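Local structure of A197 (Sulfolobus turreted icosahedral virus, 2C0N) at residues L4-S9 / E27-S32; M47-K52 / F127-K132; L57-E62 / T121-E126. The protein is a viral glycosyltransferase with a GT-A fold that probably transfers sugar units from activated donors to acceptor molecules. All coordinates share one frame; numbering follows the deposited sequence.

Interaction 1 of 3, residues L4-S9 / E27-S32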
loop_
_atom_site.group_PDB
_atom_site.type_symbol
_atom_site.label_atom_id
_atom_site.label_comp_id
_atom_site.label_asym_id
_atom_site.label_seq_id
_atom_site.Cartn_x
_atom_site.Cartn_y
_atom_site.Cartn_z
ATOM N N LEU A 4 -17.598 -0.313 -2.244
ATOM C CA LEU A 4 -16.381 -0.883 -2.747
ATOM C C LEU A 4 -15.584 0.220 -3.440
ATOM O O LEU A 4 -16.039 0.823 -4.442
ATOM C CB LEU A 4 -16.671 -2.014 -3.721
ATOM C CG LEU A 4 -15.481 -2.864 -4.167
ATOM C CD1 LEU A 4 -14.706 -3.368 -2.971
ATOM C CD2 LEU A 4 -15.973 -4.008 -4.977
ATOM N N PHE A 5 -14.403 0.487 -2.883
ATOM C CA PHE A 5 -13.504 1.498 -3.430
ATOM C C PHE A 5 -12.646 0.932 -4.568
ATOM O O PHE A 5 -12.023 -0.088 -4.420
ATOM C CB PHE A 5 -12.589 2.060 -2.345
ATOM C CG PHE A 5 -13.265 3.035 -1.446
ATOM C CD1 PHE A 5 -14.186 2.593 -0.506
ATOM C CD2 PHE A 5 -13.011 4.385 -1.536
ATOM C CE1 PHE A 5 -14.834 3.492 0.317
ATOM C CE2 PHE A 5 -13.652 5.294 -0.722
ATOM C CZ PHE A 5 -14.565 4.825 0.222
ATOM N N PHE A 6 -12.584 1.638 -5.680
ATOM C CA PHE A 6 -11.709 1.254 -6.774
ATOM C C PHE A 6 -10.703 2.367 -6.921
ATOM O O PHE A 6 -11.071 3.531 -7.108
ATOM C CB PHE A 6 -12.495 1.045 -8.056
ATOM C CG PHE A 6 -13.294 -0.240 -8.073
ATOM C CD1 PHE A 6 -14.523 -0.301 -7.472
ATOM C CD2 PHE A 6 -12.769 -1.387 -8.641
ATOM C CE1 PHE A 6 -15.248 -1.484 -7.449
ATOM C CE2 PHE A 6 -13.474 -2.568 -8.629
ATOM C CZ PHE A 6 -14.701 -2.623 -8.042
ATOM N N ILE A 7 -9.432 1.997 -6.811
ATOM C CA ILE A 7 -8.341 2.939 -6.777
ATOM C C ILE A 7 -7.435 2.709 -7.997
ATOM O O ILE A 7 -6.656 1.773 -7.990
ATOM C CB ILE A 7 -7.554 2.786 -5.454
ATOM C CG1 ILE A 7 -8.475 3.054 -4.247
ATOM C CG2 ILE A 7 -6.265 3.680 -5.526
ATOM C CD1 ILE A 7 -7.979 2.481 -2.880
ATOM N N PRO A 8 -7.536 3.556 -9.047
ATOM C CA PRO A 8 -6.658 3.434 -10.223
ATOM C C PRO A 8 -5.238 3.754 -9.797
ATOM O O PRO A 8 -5.023 4.806 -9.199
ATOM C CB PRO A 8 -7.187 4.516 -11.175
ATOM C CG PRO A 8 -8.470 4.905 -10.675
ATOM C CD PRO A 8 -8.538 4.609 -9.228
ATOM N N SER A 9 -4.311 2.842 -9.989
ATOM C CA SER A 9 -2.919 3.148 -9.638
ATOM C C SER A 9 -1.977 3.033 -10.805
ATOM O O SER A 9 -2.358 2.530 -11.867
ATOM C CB SER A 9 -2.466 2.241 -8.503
ATOM O OG SER A 9 -1.982 1.057 -9.027
ATOM N N GLU A 27 -12.965 -1.537 2.092
ATOM C CA GLU A 27 -12.930 -2.625 1.111
ATOM C C GLU A 27 -12.626 -2.029 -0.267
ATOM O O GLU A 27 -13.236 -1.033 -0.670
ATOM C CB GLU A 27 -14.249 -3.372 1.081
ATOM C CG GLU A 27 -14.504 -4.129 2.372
ATOM C CD GLU A 27 -15.754 -4.921 2.285
ATOM O OE1 GLU A 27 -16.830 -4.363 2.575
ATOM O OE2 GLU A 27 -15.675 -6.094 1.908
ATOM N N TYR A 28 -11.654 -2.613 -0.967
ATOM C CA TYR A 28 -11.152 -1.978 -2.174
ATOM C C TYR A 28 -10.610 -2.961 -3.179
ATOM O O TYR A 28 -10.315 -4.125 -2.868
ATOM C CB TYR A 28 -10.042 -0.974 -1.812
ATOM C CG TYR A 28 -8.873 -1.625 -1.065
ATOM C CD1 TYR A 28 -7.908 -2.331 -1.762
ATOM C CD2 TYR A 28 -8.740 -1.528 0.310
ATOM C CE1 TYR A 28 -6.827 -2.900 -1.135
ATOM C CE2 TYR A 28 -7.641 -2.118 0.968
ATOM C CZ TYR A 28 -6.697 -2.798 0.228
ATOM O OH TYR A 28 -5.618 -3.402 0.838
ATOM N N VAL A 29 -10.445 -2.436 -4.389
ATOM C CA VAL A 29 -9.644 -3.020 -5.405
ATOM C C VAL A 29 -8.697 -1.931 -5.913
ATOM O O VAL A 29 -9.131 -0.877 -6.384
ATOM C CB VAL A 29 -10.466 -3.528 -6.565
ATOM C CG1 VAL A 29 -9.561 -4.104 -7.654
ATOM C CG2 VAL A 29 -11.453 -4.604 -6.100
ATOM N N ILE A 30 -7.417 -2.163 -5.756
ATOM C CA ILE A 30 -6.427 -1.266 -6.305
ATOM C C ILE A 30 -6.074 -1.807 -7.686
ATOM O O ILE A 30 -5.667 -2.943 -7.813
ATOM C CB ILE A 30 -5.148 -1.204 -5.468
ATOM C CG1 ILE A 30 -5.473 -0.879 -4.020
ATOM C CG2 ILE A 30 -4.257 -0.087 -5.997
ATOM C CD1 ILE A 30 -4.351 -1.099 -3.091
ATOM N N LEU A 31 -6.260 -0.999 -8.716
ATOM C CA LEU A 31 -6.136 -1.452 -10.081
ATOM C C LEU A 31 -4.706 -1.214 -10.524
ATOM O O LEU A 31 -4.191 -0.089 -10.390
ATOM C CB LEU A 31 -7.109 -0.689 -10.982
ATOM C CG LEU A 31 -8.579 -0.897 -10.559
ATOM C CD1 LEU A 31 -9.437 0.283 -10.880
ATOM C CD2 LEU A 31 -9.091 -2.106 -11.190
ATOM N N SER A 32 -4.062 -2.264 -11.038
ATOM C CA SER A 32 -2.760 -2.166 -11.652
ATOM C C SER A 32 -2.811 -1.348 -12.912
ATOM O O SER A 32 -3.872 -1.069 -13.449
ATOM C CB SER A 32 -2.199 -3.546 -11.976
ATOM O OG SER A 32 -1.820 -4.134 -10.766
#
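Phe5 and Ile7 trade backbone hydrogen bonds with Glu27, Val29 and Leu31 in two parallel strands of the GT-A sheet. Helix 15-23 lies between the strands in sequence, so the pair closes a beta-alpha-beta crossover. The ladder starts with Phe5 N donating to Glu27 O at 2.9 Å. It continues with Val29 N to Phe5 O, Ile7 N to Val29 O and Leu31 N to Ile7 O, each bond close to straight. At its start, Leu4 CD1 rests 3.6 Å from Glu27 O.

On the face carrying Phe6, Val29 and Leu31, the Phe6 side chain runs alongside that of Val29 in the same direction, with Phe6 CD2 3.8 Å from Val29 CB. Leu31 CD1 comes to the edge of the Phe6 ring, near its plane. On the other face, Ile7 CD1 reaches Tyr28 CB at 4.2 Å. Tyr28 CG sits between its own backbone N and carbonyl carbon (chi1 58°), and the ring leads away from strand 4-8; CB therefore does the touching.

Further out, Ala44 and Met47 of helix 37-50 cover the Phe6 face, and Leu21 of helix 15-23 packs on both Ile7 and Tyr28. The Glu27 carboxylate turns to Arg2 and to the Tyr54 hydroxyl. Beyond strand 28-31 the sheet runs on into the second subunit, which pairs antiparallel with Tyr28, Val29 and Ile30. Past the end of strand 4-8, Leu31 O is gripped twice by one residue: Ser9 N approaches in the carbonyl plane at 3.0 Å, and Ser9 OG donates at 2.8 Å from 36° out of that plane.

Interaction 2 of 3, residues M47-K52 / F127-K132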
loop_
_atom_site.group_PDB
_atom_site.type_symbol
_atom_site.label_atom_id
_atom_site.label_comp_id
_atom_site.label_asym_id
_atom_site.label_seq_id
_atom_site.Cartn_x
_atom_site.Cartn_y
_atom_site.Cartn_z
HETATM N N MSE A 47 -16.096 -5.341 -12.781
HETATM C CA MSE A 47 -15.944 -6.086 -11.543
HETATM C C MSE A 47 -17.074 -5.719 -10.553
HETATM O O MSE A 47 -17.727 -6.586 -10.000
HETATM C CB MSE A 47 -14.592 -5.799 -10.909
HETATM C CG MSE A 47 -13.380 -6.397 -11.684
HETATM SE SE MSE A 47 -11.728 -5.845 -10.817
HETATM C CE MSE A 47 -12.018 -6.817 -9.117
ATOM N N PHE A 48 -17.305 -4.426 -10.377
ATOM C CA PHE A 48 -18.336 -3.957 -9.440
ATOM C C PHE A 48 -19.690 -4.552 -9.723
ATOM O O PHE A 48 -20.367 -5.023 -8.796
ATOM C CB PHE A 48 -18.435 -2.437 -9.470
ATOM C CG PHE A 48 -19.574 -1.915 -8.673
ATOM C CD1 PHE A 48 -19.489 -1.833 -7.297
ATOM C CD2 PHE A 48 -20.754 -1.543 -9.290
ATOM C CE1 PHE A 48 -20.586 -1.379 -6.542
ATOM C CE2 PHE A 48 -21.836 -1.063 -8.540
ATOM C CZ PHE A 48 -21.761 -0.998 -7.182
ATOM N N LEU A 49 -20.102 -4.529 -10.988
ATOM C CA LEU A 49 -21.452 -4.978 -11.347
ATOM C C LEU A 49 -21.666 -6.450 -10.984
ATOM O O LEU A 49 -22.773 -6.850 -10.653
ATOM C CB LEU A 49 -21.759 -4.729 -12.824
ATOM C CG LEU A 49 -21.925 -3.242 -13.182
ATOM C CD1 LEU A 49 -21.897 -3.020 -14.672
ATOM C CD2 LEU A 49 -23.198 -2.668 -12.581
ATOM N N GLU A 50 -20.612 -7.253 -11.057
ATOM C CA GLU A 50 -20.730 -8.666 -10.667
ATOM C C GLU A 50 -20.751 -8.870 -9.150
ATOM O O GLU A 50 -21.279 -9.884 -8.675
ATOM C CB GLU A 50 -19.621 -9.512 -11.311
ATOM C CG GLU A 50 -19.656 -9.501 -12.842
ATOM C CD GLU A 50 -20.926 -10.101 -13.422
ATOM O OE1 GLU A 50 -20.902 -11.275 -13.873
ATOM O OE2 GLU A 50 -21.968 -9.412 -13.425
HETATM N N MSE A 51 -20.208 -7.919 -8.396
HETATM C CA MSE A 51 -20.091 -8.061 -6.950
HETATM C C MSE A 51 -21.318 -7.471 -6.198
HETATM O O MSE A 51 -21.261 -6.402 -5.599
HETATM C CB MSE A 51 -18.750 -7.487 -6.504
HETATM C CG MSE A 51 -17.546 -8.289 -7.074
HETATM SE SE MSE A 51 -15.864 -7.303 -7.088
HETATM C CE MSE A 51 -15.521 -7.472 -5.238
ATOM N N LYS A 52 -22.409 -8.251 -6.203
ATOM C CA LYS A 52 -23.759 -7.783 -5.827
ATOM C C LYS A 52 -23.927 -7.372 -4.361
ATOM O O LYS A 52 -24.895 -6.713 -4.008
ATOM C CB LYS A 52 -24.816 -8.847 -6.161
ATOM C CG LYS A 52 -24.762 -9.417 -7.583
ATOM C CD LYS A 52 -24.537 -8.342 -8.637
ATOM C CE LYS A 52 -25.248 -8.680 -9.952
ATOM N NZ LYS A 52 -26.696 -8.295 -9.847
ATOM N N PHE A 127 -27.851 3.306 -10.780
ATOM C CA PHE A 127 -27.476 4.102 -11.942
ATOM C C PHE A 127 -26.585 3.326 -12.917
ATOM O O PHE A 127 -26.787 3.370 -14.135
ATOM C CB PHE A 127 -26.720 5.352 -11.517
ATOM C CG PHE A 127 -26.364 6.233 -12.658
ATOM C CD1 PHE A 127 -27.351 6.899 -13.340
ATOM C CD2 PHE A 127 -25.039 6.387 -13.069
ATOM C CE1 PHE A 127 -27.045 7.737 -14.390
ATOM C CE2 PHE A 127 -24.742 7.223 -14.146
ATOM C CZ PHE A 127 -25.748 7.878 -14.801
ATOM N N LEU A 128 -25.569 2.666 -12.361
ATOM C CA LEU A 128 -24.591 1.929 -13.159
ATOM C C LEU A 128 -25.197 0.709 -13.846
ATOM O O LEU A 128 -24.775 0.326 -14.929
ATOM C CB LEU A 128 -23.421 1.511 -12.281
ATOM C CG LEU A 128 -22.510 2.656 -11.853
ATOM C CD1 LEU A 128 -21.491 2.173 -10.852
ATOM C CD2 LEU A 128 -21.814 3.295 -13.034
ATOM N N GLU A 129 -26.233 0.135 -13.256
ATOM C CA GLU A 129 -26.887 -1.014 -13.889
ATOM C C GLU A 129 -27.749 -0.625 -15.069
ATOM O O GLU A 129 -28.209 -1.491 -15.823
ATOM C CB GLU A 129 -27.711 -1.770 -12.845
ATOM C CG GLU A 129 -26.787 -2.525 -11.929
ATOM C CD GLU A 129 -27.496 -3.458 -11.003
ATOM O OE1 GLU A 129 -28.692 -3.224 -10.740
ATOM O OE2 GLU A 129 -26.829 -4.405 -10.545
ATOM N N LYS A 130 -27.984 0.667 -15.222
ATOM C CA LYS A 130 -28.848 1.179 -16.290
ATOM C C LYS A 130 -28.047 1.748 -17.450
ATOM O O LYS A 130 -28.556 1.852 -18.559
ATOM C CB LYS A 130 -29.750 2.278 -15.748
ATOM C CG LYS A 130 -30.798 1.812 -14.752
ATOM C CD LYS A 130 -31.558 3.020 -14.192
ATOM C CE LYS A 130 -32.843 2.632 -13.458
ATOM N NZ LYS A 130 -33.864 3.738 -13.457
ATOM N N ILE A 131 -26.802 2.143 -17.197
ATOM C CA ILE A 131 -26.093 2.964 -18.179
ATOM C C ILE A 131 -25.641 2.089 -19.337
ATOM O O ILE A 131 -25.500 0.871 -19.209
ATOM C CB ILE A 131 -24.912 3.760 -17.611
ATOM C CG1 ILE A 131 -23.894 2.831 -16.981
ATOM C CG2 ILE A 131 -25.441 4.878 -16.644
ATOM C CD1 ILE A 131 -22.721 3.543 -16.343
ATOM N N LYS A 132 -25.437 2.726 -20.470
ATOM C CA LYS A 132 -24.915 2.002 -21.616
ATOM C C LYS A 132 -23.449 1.698 -21.319
ATOM O O LYS A 132 -22.726 2.564 -20.778
ATOM C CB LYS A 132 -25.189 2.786 -22.901
ATOM C CG LYS A 132 -26.658 2.637 -23.336
ATOM C CD LYS A 132 -26.914 3.001 -24.775
ATOM C CE LYS A 132 -28.286 2.507 -25.238
ATOM N NZ LYS A 132 -28.427 2.500 -26.718
#
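Glu129 OE2 faces two cations: Lys52 NZ across the contact, in a long salt bridge of 4.0 Å, and Arg125 NH1, its stronger partner. Arg125 stands one helical turn before Glu129, and its guanidinium also donates to the carbonyl oxygens of Phe48 and Leu49 at the C-terminal end of helix 37-50. The contact thus joins that helix end to the short helix 125-128, which follows directly on a strand of the sheet.

Beneath the charges the packing is apolar. Leu49 CD2 comes 3.7 Å from Glu129 CG, the two side chains sliding past each other in opposite directions, so the glutamate contributes its methylene to the seam and its carboxylate to the exposed border of the contact. The same Leu49 methyl touches Leu128 CB at 4.2 Å. Deeper in, Leu128 CD1 meets Phe48 CE2 at 4.0 Å, the two side chains crossing at about a right angle. Phe48 holds CG anti to its backbone N (chi1 173°), which carries the ring in toward Leu128, and Leu57 of the sheet packs against both residues. Arg125 makes a cation-pi contact with the Phe48 ring as well.

Lys52 closes an inverse gamma turn centred on Met51, just beyond the helix, and its chain is bent at each torsion after the first. The chemistry implies a division of labour: buried Phe48, Leu49 and Leu128 supply the fit, while Glu129, shared between a near arginine and a distant, exposed lysine, probably tempers the positive charge gathered at the helix end.

Interaction 3 of 3, residues L57-E62 / T121-E126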
loop_
_atom_site.group_PDB
_atom_site.type_symbol
_atom_site.label_atom_id
_atom_site.label_comp_id
_atom_site.label_asym_id
_atom_site.label_seq_id
_atom_site.Cartn_x
_atom_site.Cartn_y
_atom_site.Cartn_z
ATOM N N LEU A 57 -20.165 2.064 -5.845
ATOM C CA LEU A 57 -18.815 2.051 -6.396
ATOM C C LEU A 57 -18.233 3.405 -6.064
ATOM O O LEU A 57 -18.752 4.427 -6.535
ATOM C CB LEU A 57 -18.868 1.866 -7.910
ATOM C CG LEU A 57 -17.573 1.440 -8.630
ATOM C CD1 LEU A 57 -17.851 1.092 -10.061
ATOM C CD2 LEU A 57 -16.572 2.534 -8.594
ATOM N N ALA A 58 -17.165 3.408 -5.269
ATOM C CA ALA A 58 -16.443 4.639 -4.965
ATOM C C ALA A 58 -15.150 4.627 -5.751
ATOM O O ALA A 58 -14.353 3.690 -5.595
ATOM C CB ALA A 58 -16.151 4.727 -3.499
ATOM N N PHE A 59 -14.946 5.624 -6.627
ATOM C CA PHE A 59 -13.614 5.846 -7.240
ATOM C C PHE A 59 -12.810 6.803 -6.372
ATOM O O PHE A 59 -13.324 7.874 -5.979
ATOM C CB PHE A 59 -13.772 6.486 -8.613
ATOM C CG PHE A 59 -14.111 5.521 -9.693
ATOM C CD1 PHE A 59 -13.302 4.440 -9.947
ATOM C CD2 PHE A 59 -15.209 5.736 -10.499
ATOM C CE1 PHE A 59 -13.574 3.564 -10.991
ATOM C CE2 PHE A 59 -15.491 4.832 -11.532
ATOM C CZ PHE A 59 -14.678 3.771 -11.759
ATOM N N LEU A 60 -11.577 6.409 -6.084
ATOM C CA LEU A 60 -10.625 7.180 -5.326
ATOM C C LEU A 60 -9.298 7.082 -6.010
ATOM O O LEU A 60 -8.760 5.983 -6.125
ATOM C CB LEU A 60 -10.529 6.658 -3.880
ATOM C CG LEU A 60 -9.713 7.479 -2.873
ATOM C CD1 LEU A 60 -10.304 8.828 -2.681
ATOM C CD2 LEU A 60 -9.671 6.732 -1.549
ATOM N N ASP A 61 -8.805 8.222 -6.537
ATOM C CA ASP A 61 -7.506 8.255 -7.202
ATOM C C ASP A 61 -6.468 7.945 -6.145
ATOM O O ASP A 61 -6.648 8.262 -4.964
ATOM C CB ASP A 61 -7.233 9.613 -7.828
ATOM C CG ASP A 61 -7.938 9.810 -9.158
ATOM O OD1 ASP A 61 -8.465 8.838 -9.755
ATOM O OD2 ASP A 61 -7.938 10.962 -9.597
ATOM N N GLU A 62 -5.402 7.275 -6.557
ATOM C CA GLU A 62 -4.360 6.853 -5.617
ATOM C C GLU A 62 -3.640 8.039 -4.933
ATOM O O GLU A 62 -2.968 7.870 -3.921
ATOM C CB GLU A 62 -3.379 5.943 -6.328
ATOM C CG GLU A 62 -2.214 5.436 -5.485
ATOM C CD GLU A 62 -1.024 6.382 -5.446
ATOM O OE1 GLU A 62 -0.893 7.208 -6.386
ATOM O OE2 GLU A 62 -0.222 6.326 -4.475
ATOM N N THR A 121 -15.399 9.944 -5.643
ATOM C CA THR A 121 -16.696 9.966 -6.277
ATOM C C THR A 121 -17.426 8.671 -5.974
ATOM O O THR A 121 -16.884 7.598 -6.190
ATOM C CB THR A 121 -16.534 10.083 -7.792
ATOM O OG1 THR A 121 -15.607 11.126 -8.115
ATOM C CG2 THR A 121 -17.839 10.344 -8.468
ATOM N N PHE A 122 -18.674 8.771 -5.515
ATOM C CA PHE A 122 -19.475 7.642 -5.134
ATOM C C PHE A 122 -20.597 7.506 -6.145
ATOM O O PHE A 122 -21.288 8.471 -6.415
ATOM C CB PHE A 122 -20.068 7.888 -3.742
ATOM C CG PHE A 122 -19.026 8.046 -2.653
ATOM C CD1 PHE A 122 -18.361 9.253 -2.484
ATOM C CD2 PHE A 122 -18.691 6.985 -1.841
ATOM C CE1 PHE A 122 -17.384 9.410 -1.512
ATOM C CE2 PHE A 122 -17.716 7.119 -0.885
ATOM C CZ PHE A 122 -17.057 8.350 -0.714
ATOM N N ILE A 123 -20.772 6.301 -6.693
ATOM C CA ILE A 123 -21.770 6.086 -7.729
ATOM C C ILE A 123 -22.660 4.914 -7.340
ATOM O O ILE A 123 -22.196 3.831 -7.063
ATOM C CB ILE A 123 -21.138 5.815 -9.106
ATOM C CG1 ILE A 123 -19.988 6.798 -9.387
ATOM C CG2 ILE A 123 -22.210 5.812 -10.151
ATOM C CD1 ILE A 123 -19.270 6.543 -10.710
ATOM N N LYS A 124 -23.967 5.124 -7.370
ATOM C CA LYS A 124 -24.846 4.045 -6.932
ATOM C C LYS A 124 -25.091 2.962 -7.991
ATOM O O LYS A 124 -25.180 3.236 -9.206
ATOM C CB LYS A 124 -26.168 4.592 -6.381
ATOM C CG LYS A 124 -27.169 5.121 -7.344
ATOM C CD LYS A 124 -28.392 5.614 -6.568
ATOM C CE LYS A 124 -29.479 6.193 -7.421
ATOM N NZ LYS A 124 -30.541 6.926 -6.636
ATOM N N ARG A 125 -25.271 1.745 -7.507
ATOM C CA ARG A 125 -25.496 0.615 -8.374
ATOM C C ARG A 125 -26.667 0.796 -9.334
ATOM O O ARG A 125 -26.574 0.453 -10.507
ATOM C CB ARG A 125 -25.740 -0.614 -7.527
ATOM C CG ARG A 125 -26.111 -1.839 -8.341
ATOM C CD ARG A 125 -26.136 -3.048 -7.466
ATOM N NE ARG A 125 -24.792 -3.488 -7.069
ATOM C CZ ARG A 125 -23.949 -4.180 -7.837
ATOM N NH1 ARG A 125 -24.265 -4.499 -9.079
ATOM N NH2 ARG A 125 -22.764 -4.544 -7.363
ATOM N N GLU A 126 -27.786 1.277 -8.810
ATOM C CA GLU A 126 -28.964 1.493 -9.627
ATOM C C GLU A 126 -28.654 2.258 -10.896
ATOM O O GLU A 126 -29.173 1.923 -11.962
ATOM C CB GLU A 126 -30.054 2.233 -8.849
ATOM C CG GLU A 126 -31.233 1.372 -8.517
ATOM C CD GLU A 126 -32.539 2.160 -8.476
ATOM O OE1 GLU A 126 -32.518 3.323 -7.989
ATOM O OE2 GLU A 126 -33.588 1.630 -8.938
#
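Leu57 and Ile123 face each other as an antiparallel hydrogen-bonded pair and satisfy both of each other's backbone polar groups: Leu57 N donates to Ile123 O at 3.0 Å, and Ile123 N to Leu57 O at 2.8 Å. Phe59 and Thr121 repeat the arrangement two residues along. There Phe59 N lies 2.8 Å from Thr121 O, nearly in line with the carbonyl, and Thr121 N returns a bond of 3.0 Å to Phe59 O.

Between them, Ala58 and Phe122 form the non-hydrogen-bonded pair, and their amides and carbonyls turn outward. Ala58 is bonded to Leu4 and Phe6 of strand 3-8, Phe122 to Val85 of strand 84-88. Across this step Ala58 CA makes a CA-H...O contact of 3.2 Å with Thr121 O, which already accepts from Phe59 N.

On one face Ala58 CB lies 3.8 Å from Phe122 CD2, and helix 71-80 covers the phenylalanine. On the other, Phe59 CD2 meets Ile123 CD1 at 4.1 Å, the side chains crossing obliquely; CG1 anti to the carbonyl carbon (chi1 -45°) sets that Ile123 branch against Phe59. Leu57 CD2 stands 3.7 Å above the centre of the Phe59 ring, and Arg41 makes a cation-pi contact with that ring.

Asp61 and Glu62, just past strand 57-60, pair with Arg41 and Arg14; GT-A enzymes usually carry their DXD motif here, and Asp61 is probably the first aspartate of the counterpart, with Glu62 at its variable middle position. At the other end Lys124 takes the N-cap position of the helix, its NZ bonded to Phe78 O. Between the two strands, then, every hydrogen bond is backbone to backbone, and the side chains meet through apolar contacts on both faces of this buried junction, where an antiparallel strand joins the parallel ones.

In the fold
From the N terminus, strand 3-8 is met first, and interaction 1 closes a short loop when strand 28-31 returns beside it after helix 15-23. The chain then enters helix 37-50, whose end opens interaction 2, and passes through a short turn into strand 56-60, which opens interaction 3. Interaction 3 closes at 121-126 and interaction 2 just afterwards at 127-132, so 3 is nested inside 2, and both follow interaction 1 in series. Strands 3-8 and 56-60 are sheet neighbours, making interactions 1 and 3 one continuous stretch of sheet; interaction 2 ties helices 37-50 and 125-128 together, and Phe6 packing against Phe48 joins it to interaction 1.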